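Local coordinates for protein phosphoribosylformylglycinamidine cyclo-ligase (Thermus thermophilus HB8, PDB 5AVM) that probably catalyses the ATP-dependent ring closure of formylglycinamidine ribonucleotide to 5-aminoimidazole ribonucleotide, a step of de novo purine biosynthesis, at residues Glu227-Val236 / Glu310-Gly318; Asp175-His186 / Asn295-Gln306. All coordinates share one frame; numbering follows the deposited sequence.

Contact 1: Glu227-Val236 / Glu310-Gly318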
loop_
_atom_site.group_PDB
_atom_site.type_symbol
_atom_site.label_atom_id
_atom_site.label_comp_id
_atom_site.label_asym_id
_atom_site.label_seq_id
_atom_site.Cartn_x
_atom_site.Cartn_y
_atom_site.Cartn_z
ATOM N N GLU B 227 -22.207 12.815 1.980
ATOM C CA GLU B 227 -23.036 12.743 3.182
ATOM C C GLU B 227 -22.384 13.521 4.317
ATOM O O GLU B 227 -22.881 14.566 4.732
ATOM C CB GLU B 227 -23.204 11.293 3.628
ATOM C CG GLU B 227 -24.470 10.615 3.161
ATOM C CD GLU B 227 -24.453 10.223 1.706
ATOM O OE1 GLU B 227 -23.377 10.295 1.078
ATOM O OE2 GLU B 227 -25.525 9.825 1.198
ATOM N N PHE B 228 -21.266 12.989 4.809
ATOM C CA PHE B 228 -20.508 13.589 5.902
ATOM C C PHE B 228 -20.348 15.093 5.788
ATOM O O PHE B 228 -20.530 15.813 6.767
ATOM C CB PHE B 228 -19.126 12.934 6.012
ATOM C CG PHE B 228 -19.135 11.644 6.772
ATOM C CD1 PHE B 228 -19.747 10.513 6.247
ATOM C CD2 PHE B 228 -18.585 11.573 8.049
ATOM C CE1 PHE B 228 -19.819 9.323 6.989
ATOM C CE2 PHE B 228 -18.653 10.387 8.798
ATOM C CZ PHE B 228 -19.273 9.263 8.265
ATOM N N ARG B 229 -20.003 15.574 4.601
ATOM C CA ARG B 229 -19.833 17.006 4.415
ATOM C C ARG B 229 -21.128 17.743 4.737
ATOM O O ARG B 229 -21.109 18.815 5.336
ATOM C CB ARG B 229 -19.356 17.300 2.991
ATOM C CG ARG B 229 -17.857 17.063 2.825
ATOM C CD ARG B 229 -17.396 17.131 1.375
ATOM N NE ARG B 229 -15.936 17.069 1.252
ATOM C CZ ARG B 229 -15.291 16.866 0.104
ATOM N NH1 ARG B 229 -15.976 16.700 -1.022
ATOM N NH2 ARG B 229 -13.961 16.831 0.078
ATOM N N LEU B 230 -22.256 17.149 4.366
ATOM C CA LEU B 230 -23.549 17.762 4.635
ATOM C C LEU B 230 -23.770 17.880 6.134
ATOM O O LEU B 230 -24.366 18.849 6.608
ATOM C CB LEU B 230 -24.676 16.925 4.032
ATOM C CG LEU B 230 -24.675 16.754 2.515
ATOM C CD1 LEU B 230 -25.836 15.852 2.118
ATOM C CD2 LEU B 230 -24.781 18.119 1.844
ATOM N N LEU B 231 -23.297 16.886 6.876
ATOM C CA LEU B 231 -23.442 16.891 8.323
ATOM C C LEU B 231 -22.413 17.810 8.971
ATOM O O LEU B 231 -22.692 18.453 9.980
ATOM C CB LEU B 231 -23.284 15.477 8.867
ATOM C CG LEU B 231 -24.350 14.486 8.407
ATOM C CD1 LEU B 231 -23.943 13.090 8.840
ATOM C CD2 LEU B 231 -25.701 14.867 8.986
ATOM N N TRP B 232 -21.219 17.866 8.394
ATOM C CA TRP B 232 -20.184 18.731 8.938
ATOM C C TRP B 232 -20.591 20.193 8.762
ATOM O O TRP B 232 -20.536 20.983 9.705
ATOM C CB TRP B 232 -18.837 18.474 8.248
ATOM C CG TRP B 232 -18.210 17.151 8.606
ATOM C CD1 TRP B 232 -18.324 16.482 9.795
ATOM C CD2 TRP B 232 -17.325 16.368 7.792
ATOM N NE1 TRP B 232 -17.564 15.337 9.771
ATOM C CE2 TRP B 232 -16.939 15.244 8.554
ATOM C CE3 TRP B 232 -16.819 16.510 6.494
ATOM C CZ2 TRP B 232 -16.071 14.264 8.061
ATOM C CZ3 TRP B 232 -15.952 15.532 6.002
ATOM C CH2 TRP B 232 -15.590 14.425 6.788
ATOM N N GLU B 233 -21.013 20.545 7.552
ATOM C CA GLU B 233 -21.416 21.912 7.270
ATOM C C GLU B 233 -22.603 22.323 8.117
ATOM O O GLU B 233 -22.841 23.513 8.317
ATOM C CB GLU B 233 -21.752 22.067 5.789
ATOM C CG GLU B 233 -20.563 21.802 4.882
ATOM C CD GLU B 233 -20.746 22.366 3.484
ATOM O OE1 GLU B 233 -20.990 23.590 3.369
ATOM O OE2 GLU B 233 -20.635 21.592 2.504
ATOM N N ALA B 234 -23.336 21.336 8.624
ATOM C CA ALA B 234 -24.510 21.596 9.452
ATOM C C ALA B 234 -24.209 21.495 10.950
ATOM O O ALA B 234 -25.098 21.684 11.781
ATOM C CB ALA B 234 -25.637 20.634 9.076
ATOM N N GLY B 235 -22.959 21.193 11.288
ATOM C CA GLY B 235 -22.565 21.090 12.685
ATOM C C GLY B 235 -23.200 19.964 13.485
ATOM O O GLY B 235 -23.363 20.079 14.701
ATOM N N VAL B 236 -23.542 18.870 12.809
ATOM C CA VAL B 236 -24.166 17.720 13.456
ATOM C C VAL B 236 -23.172 16.966 14.343
ATOM O O VAL B 236 -22.099 16.580 13.889
ATOM C CB VAL B 236 -24.743 16.743 12.398
ATOM C CG1 VAL B 236 -25.450 15.586 13.078
ATOM C CG2 VAL B 236 -25.701 17.480 11.482
ATOM N N GLU B 310 -31.745 12.768 14.096
ATOM C CA GLU B 310 -32.905 13.481 13.565
ATOM C C GLU B 310 -32.497 14.577 12.590
ATOM O O GLU B 310 -32.965 14.610 11.455
ATOM C CB GLU B 310 -33.719 14.101 14.712
ATOM C CG GLU B 310 -34.933 13.293 15.164
ATOM C CD GLU B 310 -34.567 11.930 15.716
ATOM O OE1 GLU B 310 -33.762 11.871 16.669
ATOM O OE2 GLU B 310 -35.088 10.917 15.201
ATOM N N GLU B 311 -31.630 15.477 13.045
ATOM C CA GLU B 311 -31.151 16.586 12.221
ATOM C C GLU B 311 -30.431 16.060 10.978
ATOM O O GLU B 311 -30.425 16.701 9.923
ATOM C CB GLU B 311 -30.211 17.476 13.052
ATOM C CG GLU B 311 -29.443 18.534 12.256
ATOM C CD GLU B 311 -28.487 19.361 13.123
ATOM O OE1 GLU B 311 -27.814 18.781 14.007
ATOM O OE2 GLU B 311 -28.400 20.590 12.911
ATOM N N ALA B 312 -29.836 14.880 11.117
ATOM C CA ALA B 312 -29.103 14.248 10.027
ATOM C C ALA B 312 -30.026 13.631 8.976
ATOM O O ALA B 312 -29.836 13.837 7.781
ATOM C CB ALA B 312 -28.164 13.184 10.590
ATOM N N LEU B 313 -31.026 12.875 9.413
ATOM C CA LEU B 313 -31.945 12.250 8.473
ATOM C C LEU B 313 -32.682 13.266 7.598
ATOM O O LEU B 313 -33.342 12.898 6.621
ATOM C CB LEU B 313 -32.940 11.372 9.229
ATOM C CG LEU B 313 -32.248 10.217 9.949
ATOM C CD1 LEU B 313 -33.280 9.373 10.661
ATOM C CD2 LEU B 313 -31.466 9.381 8.946
ATOM N N LYS B 314 -32.558 14.544 7.945
ATOM C CA LYS B 314 -33.199 15.613 7.188
ATOM C C LYS B 314 -32.217 16.133 6.142
ATOM O O LYS B 314 -32.597 16.841 5.203
ATOM C CB LYS B 314 -33.589 16.758 8.124
ATOM C CG LYS B 314 -34.353 16.322 9.359
ATOM C CD LYS B 314 -34.505 17.488 10.339
ATOM C CE LYS B 314 -35.123 17.041 11.666
ATOM N NZ LYS B 314 -35.134 18.130 12.690
ATOM N N LEU B 315 -30.947 15.772 6.321
ATOM C CA LEU B 315 -29.870 16.194 5.429
ATOM C C LEU B 315 -29.350 15.023 4.605
ATOM O O LEU B 315 -28.866 15.194 3.481
ATOM C CB LEU B 315 -28.706 16.764 6.249
ATOM C CG LEU B 315 -29.020 17.806 7.325
ATOM C CD1 LEU B 315 -27.790 18.048 8.193
ATOM C CD2 LEU B 315 -29.485 19.091 6.663
ATOM N N VAL B 316 -29.447 13.827 5.167
ATOM C CA VAL B 316 -28.941 12.657 4.478
ATOM C C VAL B 316 -29.883 11.451 4.458
ATOM O O VAL B 316 -30.783 11.317 5.292
ATOM C CB VAL B 316 -27.582 12.238 5.091
ATOM C CG1 VAL B 316 -27.724 12.045 6.584
ATOM C CG2 VAL B 316 -27.102 10.956 4.466
ATOM N N GLU B 317 -29.654 10.585 3.473
ATOM C CA GLU B 317 -30.414 9.356 3.281
ATOM C C GLU B 317 -29.921 8.326 4.295
ATOM O O GLU B 317 -28.943 7.628 4.049
ATOM C CB GLU B 317 -30.183 8.848 1.856
ATOM C CG GLU B 317 -30.913 7.574 1.486
ATOM C CD GLU B 317 -30.803 7.272 0.002
ATOM O OE1 GLU B 317 -31.187 8.147 -0.804
ATOM O OE2 GLU B 317 -30.338 6.169 -0.362
ATOM N N GLY B 318 -30.594 8.233 5.437
ATOM C CA GLY B 318 -30.173 7.289 6.454
ATOM C C GLY B 318 -31.316 6.552 7.107
ATOM O O GLY B 318 -32.469 6.738 6.735
HETATM O O HOH W 1 -27.831 11.242 1.253
#
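Packing of helix 225-233 against helix 306-313 and the loop that follows, over the mixed sheet of the AIR synthase C-terminal domain, brings Leu231 against Ala312 of the helix and Leu315 of the loop. Leu231 reaches across with one branch: its CD2 lies 3.4 Å from Ala312 CB, a tight fit for two methyl carbons, and is also close to Leu315 CD1 and Val316 CG1. Its CG stands anti to the carbonyl carbon (chi1 -64°), which carries the CD2 methyl over to the second segment although the side chain starts out along the interface. Leu315 buries more of its surface here than any other residue of the two segments. Its CD1 methyl sits against Ala234 CB (3.5 Å) and, slightly farther off, Val236 CG2 (3.9 Å), at the C-terminal end of helix 225-233. The carbonyl O of Leu315 is 3.4 Å from Leu230 CD1. Helix 225-233 closes in a Schellman motif, with Gly235 at positive phi (65°) and Val236 N bonded back to Leu231 O; this turn swings Val236 round to face the second segment. There the extended Glu311 side chain slides past Val236 in the opposite direction, and Glu311 OE1 comes within 3.5 Å of Val236 CG2. Away from this interface, Phe228 packs on Met300 and Leu302 of the sheet and Arg229 forms a salt bridge with Glu97, while Val316 touches Leu180. The polar link across the contact is indirect. Glu227 has its chain bent at chi2 (75°), and a water donates to Glu227 OE2 at 2.7 Å and accepts from Glu317 N at 2.9 Å.

Contact 2: Asp175-His186 / Asn295-Gln306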
loop_
_atom_site.group_PDB
_atom_site.type_symbol
_atom_site.label_atom_id
_atom_site.label_comp_id
_atom_site.label_asym_id
_atom_site.label_seq_id
_atom_site.Cartn_x
_atom_site.Cartn_y
_atom_site.Cartn_z
ATOM N N ASP B 175 -26.727 6.533 22.496
ATOM C CA ASP B 175 -26.594 7.055 21.147
ATOM C C ASP B 175 -27.466 6.277 20.178
ATOM O O ASP B 175 -27.818 5.119 20.418
ATOM C CB ASP B 175 -25.143 6.981 20.661
ATOM C CG ASP B 175 -24.272 8.059 21.257
ATOM O OD1 ASP B 175 -24.789 9.176 21.495
ATOM O OD2 ASP B 175 -23.069 7.794 21.469
ATOM N N ALA B 176 -27.806 6.929 19.076
ATOM C CA ALA B 176 -28.601 6.311 18.031
ATOM C C ALA B 176 -27.646 5.725 16.983
ATOM O O ALA B 176 -26.553 6.251 16.755
ATOM C CB ALA B 176 -29.509 7.354 17.389
ATOM N N LEU B 177 -28.054 4.625 16.359
ATOM C CA LEU B 177 -27.243 4.007 15.325
ATOM C C LEU B 177 -27.878 4.394 13.997
ATOM O O LEU B 177 -28.977 3.952 13.668
ATOM C CB LEU B 177 -27.228 2.483 15.480
ATOM C CG LEU B 177 -26.803 1.901 16.830
ATOM C CD1 LEU B 177 -26.700 0.402 16.710
ATOM C CD2 LEU B 177 -25.472 2.474 17.262
ATOM N N LEU B 178 -27.190 5.242 13.242
ATOM C CA LEU B 178 -27.684 5.701 11.951
ATOM C C LEU B 178 -26.855 5.040 10.856
ATOM O O LEU B 178 -25.647 5.240 10.767
ATOM C CB LEU B 178 -27.565 7.224 11.875
ATOM C CG LEU B 178 -28.334 8.032 10.827
ATOM C CD1 LEU B 178 -28.251 9.492 11.226
ATOM C CD2 LEU B 178 -27.775 7.826 9.423
ATOM N N ALA B 179 -27.511 4.241 10.027
ATOM C CA ALA B 179 -26.822 3.555 8.957
ATOM C C ALA B 179 -27.042 4.251 7.635
ATOM O O ALA B 179 -28.131 4.738 7.355
ATOM C CB ALA B 179 -27.300 2.117 8.867
ATOM N N LEU B 180 -25.984 4.316 6.835
ATOM C CA LEU B 180 -26.048 4.909 5.509
ATOM C C LEU B 180 -26.071 3.675 4.613
ATOM O O LEU B 180 -25.256 2.760 4.780
ATOM C CB LEU B 180 -24.815 5.768 5.240
ATOM C CG LEU B 180 -24.618 6.922 6.223
ATOM C CD1 LEU B 180 -23.465 7.784 5.751
ATOM C CD2 LEU B 180 -25.906 7.742 6.326
ATOM N N PRO B 181 -27.011 3.630 3.653
ATOM C CA PRO B 181 -27.196 2.519 2.714
ATOM C C PRO B 181 -26.041 2.123 1.805
ATOM O O PRO B 181 -25.459 2.957 1.117
ATOM C CB PRO B 181 -28.433 2.947 1.928
ATOM C CG PRO B 181 -28.279 4.436 1.870
ATOM C CD PRO B 181 -27.884 4.766 3.291
ATOM N N SER B 182 -25.734 0.830 1.804
ATOM C CA SER B 182 -24.677 0.291 0.965
ATOM C C SER B 182 -25.263 0.124 -0.432
ATOM O O SER B 182 -26.486 0.086 -0.588
ATOM C CB SER B 182 -24.193 -1.062 1.499
ATOM O OG SER B 182 -25.141 -2.086 1.266
ATOM N N SER B 183 -24.396 0.025 -1.439
ATOM C CA SER B 183 -24.823 -0.109 -2.830
ATOM C C SER B 183 -24.815 -1.554 -3.294
ATOM O O SER B 183 -24.992 -1.844 -4.477
ATOM C CB SER B 183 -23.891 0.681 -3.733
ATOM O OG SER B 183 -22.639 0.024 -3.801
ATOM N N GLY B 184 -24.600 -2.465 -2.358
ATOM C CA GLY B 184 -24.544 -3.866 -2.708
ATOM C C GLY B 184 -23.475 -4.502 -1.858
ATOM O O GLY B 184 -23.238 -4.045 -0.740
ATOM N N PRO B 185 -22.794 -5.542 -2.355
ATOM C CA PRO B 185 -21.756 -6.177 -1.538
ATOM C C PRO B 185 -20.552 -5.276 -1.260
ATOM O O PRO B 185 -19.763 -5.540 -0.353
ATOM C CB PRO B 185 -21.384 -7.416 -2.356
ATOM C CG PRO B 185 -22.639 -7.688 -3.177
ATOM C CD PRO B 185 -23.030 -6.299 -3.596
ATOM N N HIS B 186 -20.426 -4.199 -2.025
ATOM C CA HIS B 186 -19.298 -3.291 -1.863
ATOM C C HIS B 186 -18.009 -4.030 -2.184
ATOM O O HIS B 186 -17.852 -4.527 -3.301
ATOM C CB HIS B 186 -19.268 -2.716 -0.446
ATOM C CG HIS B 186 -20.132 -1.503 -0.277
ATOM N ND1 HIS B 186 -20.164 -0.766 0.885
ATOM C CD2 HIS B 186 -20.954 -0.870 -1.147
ATOM C CE1 HIS B 186 -20.963 0.273 0.723
ATOM N NE2 HIS B 186 -21.454 0.235 -0.502
ATOM N N ASN B 295 -22.302 -6.847 4.297
ATOM C CA ASN B 295 -22.737 -5.653 5.009
ATOM C C ASN B 295 -24.252 -5.588 5.199
ATOM O O ASN B 295 -24.757 -4.731 5.934
ATOM C CB ASN B 295 -22.241 -4.389 4.300
ATOM C CG ASN B 295 -22.788 -4.241 2.891
ATOM O OD1 ASN B 295 -23.999 -4.250 2.673
ATOM N ND2 ASN B 295 -21.891 -4.086 1.927
ATOM N N MET B 296 -24.972 -6.493 4.539
ATOM C CA MET B 296 -26.431 -6.566 4.647
ATOM C C MET B 296 -27.135 -5.236 4.419
ATOM O O MET B 296 -28.227 -5.017 4.930
ATOM C CB MET B 296 -26.809 -7.116 6.021
ATOM C CG MET B 296 -26.201 -8.479 6.327
ATOM S SD MET B 296 -26.864 -9.792 5.296
ATOM C CE MET B 296 -26.048 -9.528 3.810
ATOM N N GLY B 297 -26.515 -4.353 3.645
ATOM C CA GLY B 297 -27.113 -3.057 3.378
ATOM C C GLY B 297 -26.600 -1.955 4.290
ATOM O O GLY B 297 -26.959 -0.787 4.129
ATOM N N LEU B 298 -25.769 -2.325 5.261
ATOM C CA LEU B 298 -25.195 -1.364 6.199
ATOM C C LEU B 298 -23.844 -0.903 5.654
ATOM O O LEU B 298 -22.824 -1.530 5.920
ATOM C CB LEU B 298 -25.015 -2.023 7.568
ATOM C CG LEU B 298 -26.301 -2.569 8.200
ATOM C CD1 LEU B 298 -25.975 -3.441 9.375
ATOM C CD2 LEU B 298 -27.192 -1.414 8.619
ATOM N N GLY B 299 -23.848 0.179 4.879
ATOM C CA GLY B 299 -22.615 0.694 4.308
ATOM C C GLY B 299 -21.741 1.337 5.367
ATOM O O GLY B 299 -20.516 1.199 5.353
ATOM N N MET B 300 -22.382 2.052 6.288
ATOM C CA MET B 300 -21.691 2.712 7.391
ATOM C C MET B 300 -22.668 2.901 8.531
ATOM O O MET B 300 -23.841 3.160 8.296
ATOM C CB MET B 300 -21.147 4.087 6.973
ATOM C CG MET B 300 -19.787 4.052 6.305
ATOM S SD MET B 300 -18.915 5.614 6.499
ATOM C CE MET B 300 -18.441 5.516 8.198
ATOM N N VAL B 301 -22.192 2.756 9.762
ATOM C CA VAL B 301 -23.049 2.949 10.924
ATOM C C VAL B 301 -22.510 4.144 11.700
ATOM O O VAL B 301 -21.311 4.239 11.959
ATOM C CB VAL B 301 -23.066 1.708 11.860
ATOM C CG1 VAL B 301 -24.012 1.955 13.034
ATOM C CG2 VAL B 301 -23.498 0.463 11.084
ATOM N N LEU B 302 -23.400 5.063 12.054
ATOM C CA LEU B 302 -23.027 6.251 12.802
ATOM C C LEU B 302 -23.545 6.175 14.236
ATOM O O LEU B 302 -24.690 5.788 14.484
ATOM C CB LEU B 302 -23.585 7.499 12.113
ATOM C CG LEU B 302 -22.785 8.122 10.962
ATOM C CD1 LEU B 302 -22.239 7.062 10.044
ATOM C CD2 LEU B 302 -23.683 9.072 10.192
ATOM N N VAL B 303 -22.685 6.531 15.180
ATOM C CA VAL B 303 -23.048 6.538 16.587
ATOM C C VAL B 303 -23.044 8.004 17.002
ATOM O O VAL B 303 -22.012 8.672 16.955
ATOM C CB VAL B 303 -22.027 5.754 17.427
ATOM C CG1 VAL B 303 -22.551 5.566 18.835
ATOM C CG2 VAL B 303 -21.738 4.413 16.771
ATOM N N LEU B 304 -24.206 8.507 17.395
ATOM C CA LEU B 304 -24.341 9.903 17.780
ATOM C C LEU B 304 -25.569 10.117 18.669
ATOM O O LEU B 304 -26.444 9.249 18.743
ATOM C CB LEU B 304 -24.465 10.762 16.510
ATOM C CG LEU B 304 -25.447 10.315 15.407
ATOM C CD1 LEU B 304 -26.834 10.065 15.959
ATOM C CD2 LEU B 304 -25.519 11.381 14.340
ATOM N N PRO B 305 -25.647 11.275 19.362
ATOM C CA PRO B 305 -26.792 11.574 20.231
ATOM C C PRO B 305 -28.106 11.393 19.463
ATOM O O PRO B 305 -28.135 11.542 18.242
ATOM C CB PRO B 305 -26.541 13.024 20.628
ATOM C CG PRO B 305 -25.057 13.071 20.725
ATOM C CD PRO B 305 -24.624 12.332 19.472
ATOM N N GLN B 306 -29.186 11.077 20.167
ATOM C CA GLN B 306 -30.470 10.869 19.503
ATOM C C GLN B 306 -30.939 12.056 18.656
ATOM O O GLN B 306 -31.424 11.868 17.542
ATOM C CB GLN B 306 -31.550 10.513 20.525
ATOM C CG GLN B 306 -32.890 10.160 19.892
ATOM C CD GLN B 306 -32.866 8.830 19.144
ATOM O OE1 GLN B 306 -33.511 8.679 18.103
ATOM N NE2 GLN B 306 -32.135 7.855 19.682
HETATM O O HOH W 2 -20.714 -7.003 1.907
HETATM O O HOH W 3 -19.685 -0.477 3.482
#
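Asp175 opens the pairing with CB against Val303 CG1 at 3.5 Å, the two side chains crossing at about a right angle; its OD2 is held by His239 and by Arg172 N. Strands 176-181 and 300-304 then run antiparallel. Ala176, Leu178 and Leu180 share one face with Leu304, Leu302 and Met300; Leu177 and Ala179 lie on the opposite face with Val303 and Val301. Ala176 N bonds to Leu304 O, and Leu178 exchanges bonds with Leu302, its O taking Leu302 N at 2.6 Å. Ala179 CB meets Leu298 CD2. At Leu180 a classic beta bulge sets Gly299 and Met300 against one residue: Leu180 O accepts from Gly299 N at 2.9 Å and weakly from Met300 N. Ser182 OG, between backbone N and carbonyl carbon (chi1 73°), donates to Asn295 OD1 at 2.8 Å from above the amide plane. The same OD1 takes Gly297 N in plane, an Asx turn, while Asn295 ND2 gives a straight bond to Gly184 O (3.0 Å, 164°). A water joins His186 ND1 to Gly299 O. The pair lies inside the six-stranded sheet, flanked by strands 319-326 and 240-243, with helix 306-313 over Ala176, Leu178 and Leu304.

Contacts 1 and 2 lie in the C-terminal domain with their centres about 13 Å apart: contact 2 is the middle of the mixed sheet, and contact 1 lies in the layer of helices over one face of it. Their segments alternate along the chain, 175-186, 227-236, 295-306, 310-318, and strand 298-304 runs almost directly into helix 306-313. The layers meet where Ala312 CB rests on Leu178 CD1 (3.7 Å) and Phe228 CZ on Met300 CE (3.8 Å), and where Glu317 passes beside Leu180 and Pro181. Both segments of contact 1 thus pack on the central strand pair, uniting chain regions distant in sequence into one domain.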